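Local coordinates for protein 361aa long hypothetical D-aminopeptidase (PDB 2DRH) that is of unproven function but probably acts as an aminopeptidase of the S58 type, at residues T50-L56 and P95-N100; S78-L83 and N130-E135; G210-D214 and L226-R232. All coordinates share one frame; numbering follows the deposited sequence.

Interaction 1 (T50-L56 and P95-N100); sequences TGVTAIL and PIILTN
Thr-50 turns OG1 anti to its own N (chi1 -170°), and Asn-100 swings CG between its N and its carbonyl carbon (chi1 70°); these two torsions point the Thr-50 hydroxyl and the Asn-100 amide at each other across the strands. Asn-100 ND2 donates to Thr-50 OG1 at 2.9 Å. The bond is fairly straight, and the oxygen lies near the amide plane. The same hydroxyl is also bonded to Asp-138, which holds it between two polar groups. Thr-99 has a similar first torsion and gives its OG1 proton to Gly-51 O at 3.0 Å. Here a side chain takes the place of a backbone N-H. Further along, the bonding is regular. Thr-53 and Leu-98 form one hydrogen-bonded pair, with Leu-98 N to Thr-53 O at 2.9 Å. Ile-55 and Ile-96 form the next, with Ile-96 N to Ile-55 O at 2.7 Å. Ala-54 and Ile-97 are the non-hydrogen-bonded pair between them. On their face, the CD1 tip of Ile-97 reaches Ala-54 CB at 3.6 Å, and the CG2 branch of Ile-97 touches Val-52 CG1 at 3.8 Å. Helices 104-118 and 151-160 pack over this side. The other face carries Thr-53, Ile-55, Ile-96 and Leu-98. Ile-55 CD1 bends over Ile-96 O and meets Leu-98 CD1 at 3.9 Å. Thr-53 OG1 looks elsewhere, to the backbone N of Ala-172 and to His-31 ND1. All touching residues are buried. The axes of strands 50-56 and 96-100 run at 163° to each other. This is an antiparallel pair of central strands in a four-stranded mixed sheet, layered against helices inside the S58 peptidase fold.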
loop_
_atom_site.group_PDB
_atom_site.type_symbol
_atom_site.label_atom_id
_atom_site.label_comp_id
_atom_site.label_asym_id
_atom_site.label_seq_id
_atom_site.Cartn_x
_atom_site.Cartn_y
_atom_site.Cartn_z
ATOM N N THR A 50 28.342 -18.620 4.916
ATOM C CA THR A 50 27.576 -17.436 4.567
ATOM C C THR A 50 28.362 -16.580 3.573
ATOM O O THR A 50 29.333 -17.048 2.982
ATOM C CB THR A 50 27.229 -16.620 5.848
ATOM O OG1 THR A 50 26.292 -15.591 5.523
ATOM C CG2 THR A 50 28.473 -15.988 6.446
ATOM N N GLY A 51 27.944 -15.336 3.376
ATOM C CA GLY A 51 28.653 -14.485 2.436
ATOM C C GLY A 51 27.907 -13.221 2.080
ATOM O O GLY A 51 26.907 -12.880 2.709
ATOM N N VAL A 52 28.393 -12.538 1.048
ATOM C CA VAL A 52 27.810 -11.291 0.586
ATOM C C VAL A 52 27.821 -11.225 -0.935
ATOM O O VAL A 52 28.777 -11.656 -1.580
ATOM C CB VAL A 52 28.608 -10.077 1.131
ATOM C CG1 VAL A 52 28.055 -8.774 0.559
ATOM C CG2 VAL A 52 28.548 -10.053 2.646
ATOM N N THR A 53 26.748 -10.692 -1.507
ATOM C CA THR A 53 26.642 -10.546 -2.950
ATOM C C THR A 53 26.235 -9.105 -3.242
ATOM O O THR A 53 25.283 -8.583 -2.647
ATOM C CB THR A 53 25.583 -11.496 -3.548
ATOM O OG1 THR A 53 25.992 -12.856 -3.361
ATOM C CG2 THR A 53 25.402 -11.220 -5.036
ATOM N N ALA A 54 26.959 -8.467 -4.155
ATOM C CA ALA A 54 26.685 -7.087 -4.518
ATOM C C ALA A 54 26.219 -6.961 -5.966
ATOM O O ALA A 54 26.781 -7.584 -6.859
ATOM C CB ALA A 54 27.936 -6.245 -4.301
ATOM N N ILE A 55 25.180 -6.163 -6.185
ATOM C CA ILE A 55 24.667 -5.935 -7.529
ATOM C C ILE A 55 24.724 -4.433 -7.788
ATOM O O ILE A 55 24.123 -3.642 -7.056
ATOM C CB ILE A 55 23.189 -6.414 -7.708
ATOM C CG1 ILE A 55 23.059 -7.908 -7.392
ATOM C CG2 ILE A 55 22.734 -6.173 -9.144
ATOM C CD1 ILE A 55 22.652 -8.209 -5.957
ATOM N N LEU A 56 25.467 -4.051 -8.824
ATOM C CA LEU A 56 25.613 -2.649 -9.200
ATOM C C LEU A 56 24.712 -2.370 -10.394
ATOM O O LEU A 56 24.789 -3.065 -11.408
ATOM C CB LEU A 56 27.065 -2.347 -9.583
ATOM C CG LEU A 56 28.143 -2.370 -8.497
ATOM C CD1 LEU A 56 28.073 -3.654 -7.687
ATOM C CD2 LEU A 56 29.512 -2.221 -9.158
ATOM N N PRO A 95 24.724 0.489 -4.400
ATOM C CA PRO A 95 24.746 -0.847 -4.989
ATOM C C PRO A 95 23.812 -1.688 -4.112
ATOM O O PRO A 95 23.557 -1.336 -2.956
ATOM C CB PRO A 95 26.217 -1.264 -4.881
ATOM C CG PRO A 95 26.755 -0.428 -3.782
ATOM C CD PRO A 95 26.069 0.905 -3.973
ATOM N N ILE A 96 23.296 -2.780 -4.667
ATOM C CA ILE A 96 22.371 -3.646 -3.948
ATOM C C ILE A 96 23.137 -4.764 -3.268
ATOM O O ILE A 96 23.882 -5.491 -3.907
ATOM C CB ILE A 96 21.340 -4.238 -4.910
ATOM C CG1 ILE A 96 20.750 -3.115 -5.768
ATOM C CG2 ILE A 96 20.245 -4.961 -4.121
ATOM C CD1 ILE A 96 19.824 -3.595 -6.864
ATOM N N ILE A 97 22.930 -4.898 -1.966
ATOM C CA ILE A 97 23.636 -5.889 -1.174
ATOM C C ILE A 97 22.723 -6.956 -0.603
ATOM O O ILE A 97 21.632 -6.669 -0.098
ATOM C CB ILE A 97 24.395 -5.204 0.001
ATOM C CG1 ILE A 97 25.314 -4.102 -0.541
ATOM C CG2 ILE A 97 25.205 -6.234 0.781
ATOM C CD1 ILE A 97 26.458 -4.626 -1.393
ATOM N N LEU A 98 23.189 -8.196 -0.690
ATOM C CA LEU A 98 22.458 -9.336 -0.178
ATOM C C LEU A 98 23.378 -10.050 0.801
ATOM O O LEU A 98 24.588 -10.128 0.576
ATOM C CB LEU A 98 22.077 -10.281 -1.321
ATOM C CG LEU A 98 21.417 -9.623 -2.543
ATOM C CD1 LEU A 98 20.980 -10.697 -3.530
ATOM C CD2 LEU A 98 20.232 -8.793 -2.110
ATOM N N THR A 99 22.806 -10.543 1.894
ATOM C CA THR A 99 23.569 -11.275 2.895
ATOM C C THR A 99 22.609 -12.036 3.807
ATOM O O THR A 99 21.436 -12.183 3.479
ATOM C CB THR A 99 24.460 -10.337 3.727
ATOM O OG1 THR A 99 25.339 -11.129 4.533
ATOM C CG2 THR A 99 23.620 -9.416 4.618
ATOM N N ASN A 100 23.091 -12.542 4.938
ATOM C CA ASN A 100 22.196 -13.286 5.817
ATOM C C ASN A 100 21.405 -12.342 6.717
ATOM O O ASN A 100 21.809 -11.200 6.963
ATOM C CB ASN A 100 22.969 -14.323 6.649
ATOM C CG ASN A 100 23.854 -13.695 7.706
ATOM O OD1 ASN A 100 23.369 -13.144 8.696
ATOM N ND2 ASN A 100 25.165 -13.774 7.501
#

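Interaction 2 (S78-L83 and N130-E135); sequences SKPVGL and NPLVLE
Val-81 and Val-133 exchange two backbone bonds as a single antiparallel bridge, Val-81 N to Val-133 O at 2.7 Å and Val-133 N to Val-81 O at 2.8 Å. Val-81 CB and Val-133 CB sit 4.0 Å apart. Leu-132 CD1 rests against Val-81 O. Pro-80 CB packs on Leu-134 CG, again at 4.0 Å. At one end Asn-130 holds CG anti to its N (chi1 -175°), and Asn-130 ND2 donates to Gly-82 O at 2.9 Å. That bond lies in both the amide and the carbonyl planes and uses a lone pair of the oxygen. Gly-82 is the N-cap of helix 83-89, and its CA sits 3.4 Å from Pro-131 O. At the other end Glu-135 folds back on itself (chi1 51°, chi2 58°). Glu-135 OE2 accepts from Lys-79 N at 2.8 Å, met from above the carboxylate plane. Its OE1 is bonded to Thr-101. A water gives one hydrogen to Ser-78 OG and one to Glu-135 O, tying this end further. The Lys-79 chain leads off to Gln-85 and Ser-128 of the second subunit. The arrangement is a loop laid along strand 132-136, the outermost strand of its sheet within this chain, with the loop leading into a helix next to the subunit interface.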
loop_
_atom_site.group_PDB
_atom_site.type_symbol
_atom_site.label_atom_id
_atom_site.label_comp_id
_atom_site.label_asym_id
_atom_site.label_seq_id
_atom_site.Cartn_x
_atom_site.Cartn_y
_atom_site.Cartn_z
ATOM N N SER A 78 10.593 -10.724 6.382
ATOM C CA SER A 78 11.903 -10.374 5.879
ATOM C C SER A 78 12.351 -9.085 6.553
ATOM O O SER A 78 11.526 -8.332 7.060
ATOM C CB SER A 78 11.759 -10.183 4.353
ATOM O OG SER A 78 12.989 -10.005 3.691
ATOM N N LYS A 79 13.659 -8.838 6.557
ATOM C CA LYS A 79 14.224 -7.641 7.172
ATOM C C LYS A 79 15.018 -6.797 6.161
ATOM O O LYS A 79 16.221 -6.576 6.326
ATOM C CB LYS A 79 15.145 -8.036 8.335
ATOM C CG LYS A 79 14.441 -8.623 9.574
ATOM C CD LYS A 79 13.678 -9.933 9.296
ATOM C CE LYS A 79 13.453 -10.731 10.615
ATOM N NZ LYS A 79 12.571 -11.925 10.428
ATOM N N PRO A 80 14.359 -6.323 5.095
ATOM C CA PRO A 80 15.084 -5.509 4.107
ATOM C C PRO A 80 15.344 -4.086 4.602
ATOM O O PRO A 80 14.581 -3.537 5.394
ATOM C CB PRO A 80 14.159 -5.532 2.894
ATOM C CG PRO A 80 12.791 -5.561 3.545
ATOM C CD PRO A 80 12.979 -6.593 4.654
ATOM N N VAL A 81 16.433 -3.505 4.119
ATOM C CA VAL A 81 16.825 -2.156 4.467
ATOM C C VAL A 81 16.827 -1.328 3.177
ATOM O O VAL A 81 17.437 -1.731 2.180
ATOM C CB VAL A 81 18.247 -2.150 5.067
ATOM C CG1 VAL A 81 18.674 -0.728 5.404
ATOM C CG2 VAL A 81 18.290 -3.045 6.298
ATOM N N GLY A 82 16.127 -0.198 3.193
ATOM C CA GLY A 82 16.096 0.669 2.028
ATOM C C GLY A 82 14.845 0.730 1.163
ATOM O O GLY A 82 14.770 1.578 0.277
ATOM N N LEU A 83 13.856 -0.128 1.400
ATOM C CA LEU A 83 12.655 -0.101 0.559
ATOM C C LEU A 83 11.726 1.108 0.695
ATOM O O LEU A 83 11.100 1.520 -0.288
ATOM C CB LEU A 83 11.822 -1.371 0.766
ATOM C CG LEU A 83 12.456 -2.711 0.398
ATOM C CD1 LEU A 83 11.468 -3.821 0.728
ATOM C CD2 LEU A 83 12.833 -2.727 -1.083
ATOM N N ASN A 130 20.463 6.273 1.248
ATOM C CA ASN A 130 19.574 5.149 1.502
ATOM C C ASN A 130 20.166 3.799 1.091
ATOM O O ASN A 130 19.934 3.314 -0.016
ATOM C CB ASN A 130 18.250 5.394 0.777
ATOM C CG ASN A 130 17.207 4.340 1.087
ATOM O OD1 ASN A 130 16.974 3.996 2.251
ATOM N ND2 ASN A 130 16.567 3.826 0.048
ATOM N N PRO A 131 20.949 3.173 1.983
ATOM C CA PRO A 131 21.546 1.877 1.660
ATOM C C PRO A 131 20.484 0.810 1.439
ATOM O O PRO A 131 19.514 0.719 2.195
ATOM C CB PRO A 131 22.427 1.591 2.875
ATOM C CG PRO A 131 21.727 2.310 3.982
ATOM C CD PRO A 131 21.349 3.608 3.332
ATOM N N LEU A 132 20.671 0.007 0.398
ATOM C CA LEU A 132 19.726 -1.048 0.064
ATOM C C LEU A 132 20.331 -2.414 0.348
ATOM O O LEU A 132 21.287 -2.837 -0.308
ATOM C CB LEU A 132 19.332 -0.939 -1.406
ATOM C CG LEU A 132 18.308 -1.911 -1.993
ATOM C CD1 LEU A 132 16.997 -1.881 -1.199
ATOM C CD2 LEU A 132 18.064 -1.500 -3.445
ATOM N N VAL A 133 19.750 -3.097 1.332
ATOM C CA VAL A 133 20.210 -4.406 1.766
ATOM C C VAL A 133 19.035 -5.357 1.949
ATOM O O VAL A 133 18.037 -5.003 2.583
ATOM C CB VAL A 133 20.945 -4.292 3.118
ATOM C CG1 VAL A 133 21.505 -5.645 3.535
ATOM C CG2 VAL A 133 22.049 -3.248 3.025
ATOM N N LEU A 134 19.156 -6.560 1.395
ATOM C CA LEU A 134 18.119 -7.581 1.515
ATOM C C LEU A 134 18.752 -8.887 1.998
ATOM O O LEU A 134 19.974 -9.037 1.966
ATOM C CB LEU A 134 17.392 -7.778 0.185
ATOM C CG LEU A 134 16.526 -6.573 -0.203
ATOM C CD1 LEU A 134 17.311 -5.671 -1.147
ATOM C CD2 LEU A 134 15.238 -7.040 -0.864
ATOM N N GLU A 135 17.933 -9.836 2.437
ATOM C CA GLU A 135 18.504 -11.053 2.978
ATOM C C GLU A 135 17.653 -12.303 2.998
ATOM O O GLU A 135 16.458 -12.278 2.709
ATOM C CB GLU A 135 18.947 -10.781 4.411
ATOM C CG GLU A 135 17.859 -10.134 5.277
ATOM C CD GLU A 135 16.577 -10.958 5.365
ATOM O OE1 GLU A 135 16.648 -12.156 5.706
ATOM O OE2 GLU A 135 15.494 -10.402 5.094
HETATM O O HOH W 1 13.736 -12.704 3.030
#

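Interaction 3 (G210-D214 and L226-R232); sequences GRRED and LKNWPGR
The Arg-212 guanidinium has Arg-232 CG over one face, 3.3 Å above the plane and off toward the rim, while Leu-226 O, Trp-229 O and Pro-230 O lie at its edge. The Arg-232 guanidinium has Arg-212 CB over the centre of one face. The two planes are 48° apart. Arg-212 NH1 donates to Trp-229 O at 2.7 Å, nearly in the guanidinium plane and straight at 167°. Arg-212 NH2 reaches Pro-230 O at 3.1 Å from above that carbonyl's plane. NH1 also makes a weak bond to Leu-226 O. Bends at chi2 and chi3 curl the chain and turn the edge of the group toward these carbonyls. This is a buried arginine that binds the backbone carbonyls of a loop: residues 226-229 make a type I turn just after helix 222-225, and the carbonyl dipoles there would probably help to stabilise the positive charge. Phe-179 O and Glu-180 O take further N-H groups of Arg-212, and Phe-181 adds a cation-pi contact. On the outer side Glu-213 OE1 forms a salt bridge with Arg-232 NH2 at 2.7 Å, its hydrogen bond weak in angle. Glu-213 OE2 pairs with Arg-211 NH1 at 3.5 Å, and Arg-232 NH1 donates to Lys-227 O.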
loop_
_atom_site.group_PDB
_atom_site.type_symbol
_atom_site.label_atom_id
_atom_site.label_comp_id
_atom_site.label_asym_id
_atom_site.label_seq_id
_atom_site.Cartn_x
_atom_site.Cartn_y
_atom_site.Cartn_z
ATOM N N GLY A 210 10.951 -23.221 0.046
ATOM C CA GLY A 210 10.352 -24.453 -0.429
ATOM C C GLY A 210 10.557 -25.765 0.282
ATOM O O GLY A 210 11.613 -26.028 0.862
ATOM N N ARG A 211 9.507 -26.583 0.233
ATOM C CA ARG A 211 9.507 -27.927 0.803
ATOM C C ARG A 211 10.009 -28.801 -0.341
ATOM O O ARG A 211 9.856 -28.438 -1.511
ATOM C CB ARG A 211 8.087 -28.366 1.170
ATOM C CG ARG A 211 7.556 -27.868 2.497
ATOM C CD ARG A 211 6.043 -28.029 2.519
ATOM N NE ARG A 211 5.502 -28.256 3.856
ATOM C CZ ARG A 211 5.667 -29.380 4.547
ATOM N NH1 ARG A 211 6.364 -30.384 4.031
ATOM N NH2 ARG A 211 5.121 -29.507 5.749
ATOM N N ARG A 212 10.589 -29.947 -0.016
ATOM C CA ARG A 212 11.114 -30.840 -1.041
ATOM C C ARG A 212 10.097 -31.186 -2.130
ATOM O O ARG A 212 10.406 -31.113 -3.322
ATOM C CB ARG A 212 11.633 -32.134 -0.393
ATOM C CG ARG A 212 12.112 -33.182 -1.392
ATOM C CD ARG A 212 13.276 -32.672 -2.234
ATOM N NE ARG A 212 14.507 -32.535 -1.462
ATOM C CZ ARG A 212 15.189 -33.558 -0.958
ATOM N NH1 ARG A 212 14.765 -34.802 -1.144
ATOM N NH2 ARG A 212 16.293 -33.339 -0.262
ATOM N N GLU A 213 8.885 -31.546 -1.715
ATOM C CA GLU A 213 7.834 -31.934 -2.647
ATOM C C GLU A 213 7.162 -30.833 -3.461
ATOM O O GLU A 213 6.370 -31.136 -4.358
ATOM C CB GLU A 213 6.754 -32.741 -1.915
ATOM C CG GLU A 213 6.425 -32.229 -0.523
ATOM C CD GLU A 213 7.613 -32.339 0.421
ATOM O OE1 GLU A 213 8.165 -33.453 0.547
ATOM O OE2 GLU A 213 7.997 -31.319 1.029
ATOM N N ASP A 214 7.451 -29.570 -3.167
ATOM C CA ASP A 214 6.833 -28.495 -3.934
ATOM C C ASP A 214 7.542 -28.285 -5.276
ATOM O O ASP A 214 6.913 -27.929 -6.271
ATOM C CB ASP A 214 6.859 -27.177 -3.152
ATOM C CG ASP A 214 6.126 -27.261 -1.819
ATOM O OD1 ASP A 214 5.075 -27.933 -1.739
ATOM O OD2 ASP A 214 6.602 -26.632 -0.853
ATOM N N LEU A 226 11.683 -36.854 -6.430
ATOM C CA LEU A 226 12.907 -36.943 -5.641
ATOM C C LEU A 226 12.641 -36.861 -4.134
ATOM O O LEU A 226 13.507 -36.449 -3.368
ATOM C CB LEU A 226 13.892 -35.846 -6.078
ATOM C CG LEU A 226 14.641 -36.104 -7.398
ATOM C CD1 LEU A 226 13.659 -36.342 -8.529
ATOM C CD2 LEU A 226 15.542 -34.924 -7.725
ATOM N N LYS A 227 11.438 -37.259 -3.729
ATOM C CA LYS A 227 11.029 -37.257 -2.322
ATOM C C LYS A 227 12.103 -37.768 -1.369
ATOM O O LYS A 227 12.510 -37.083 -0.433
ATOM C CB LYS A 227 9.812 -38.158 -2.123
ATOM C CG LYS A 227 8.477 -37.587 -2.525
ATOM C CD LYS A 227 7.480 -38.718 -2.770
ATOM C CE LYS A 227 7.487 -39.740 -1.636
ATOM N NZ LYS A 227 7.212 -39.110 -0.314
ATOM N N ASN A 228 12.545 -38.990 -1.624
ATOM C CA ASN A 228 13.517 -39.667 -0.776
ATOM C C ASN A 228 14.994 -39.317 -0.932
ATOM O O ASN A 228 15.837 -39.872 -0.218
ATOM C CB ASN A 228 13.318 -41.173 -0.932
ATOM C CG ASN A 228 11.909 -41.607 -0.563
ATOM O OD1 ASN A 228 11.310 -42.453 -1.229
ATOM N ND2 ASN A 228 11.373 -41.029 0.508
ATOM N N TRP A 229 15.326 -38.413 -1.848
ATOM C CA TRP A 229 16.724 -38.036 -2.009
ATOM C C TRP A 229 17.169 -37.442 -0.667
ATOM O O TRP A 229 16.453 -36.645 -0.066
ATOM C CB TRP A 229 16.880 -37.018 -3.142
ATOM C CG TRP A 229 18.296 -36.862 -3.602
ATOM C CD1 TRP A 229 19.233 -36.005 -3.102
ATOM C CD2 TRP A 229 18.955 -37.632 -4.613
ATOM N NE1 TRP A 229 20.438 -36.193 -3.740
ATOM C CE2 TRP A 229 20.295 -37.186 -4.672
ATOM C CE3 TRP A 229 18.543 -38.658 -5.477
ATOM C CZ2 TRP A 229 21.231 -37.735 -5.562
ATOM C CZ3 TRP A 229 19.475 -39.205 -6.362
ATOM C CH2 TRP A 229 20.803 -38.739 -6.396
ATOM N N PRO A 230 18.355 -37.837 -0.173
ATOM C CA PRO A 230 18.909 -37.365 1.104
ATOM C C PRO A 230 18.923 -35.848 1.306
ATOM O O PRO A 230 18.737 -35.080 0.362
ATOM C CB PRO A 230 20.326 -37.946 1.102
ATOM C CG PRO A 230 20.181 -39.187 0.299
ATOM C CD PRO A 230 19.311 -38.734 -0.848
ATOM N N GLY A 231 19.150 -35.433 2.551
ATOM C CA GLY A 231 19.225 -34.020 2.874
ATOM C C GLY A 231 17.961 -33.349 3.377
ATOM O O GLY A 231 17.936 -32.128 3.517
ATOM N N ARG A 232 16.919 -34.123 3.658
ATOM C CA ARG A 232 15.669 -33.540 4.132
ATOM C C ARG A 232 15.732 -33.115 5.592
ATOM O O ARG A 232 16.467 -33.701 6.387
ATOM C CB ARG A 232 14.505 -34.517 3.912
ATOM C CG ARG A 232 14.255 -34.819 2.435
ATOM C CD ARG A 232 12.882 -35.425 2.182
ATOM N NE ARG A 232 11.802 -34.561 2.656
ATOM C CZ ARG A 232 10.542 -34.646 2.241
ATOM N NH1 ARG A 232 10.200 -35.552 1.334
ATOM N NH2 ARG A 232 9.618 -33.837 2.743
#

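Interactions 1 and 2 belong to one sheet. Strand 96-100 pairs with 50-56 on one side and with 132-136 on the other. The centres of interactions 1 and 2 are 11 Å apart, and the two meet through probable backbone bonds, Ile-97 O to Leu-134 N at 2.9 Å and Ile-97 N to Leu-132 O at 3.1 Å. Glu-135 CB also packs on Thr-99 O. Their segments alternate along the chain. Interaction 3 comes later in the chain and stands apart. Its centre is 28 Å from that of interaction 1 and 30 Å from that of interaction 2, with nearest atoms about 16 and 13 Å away. It ties together peripheral loops, whereas the other two build the buried interior.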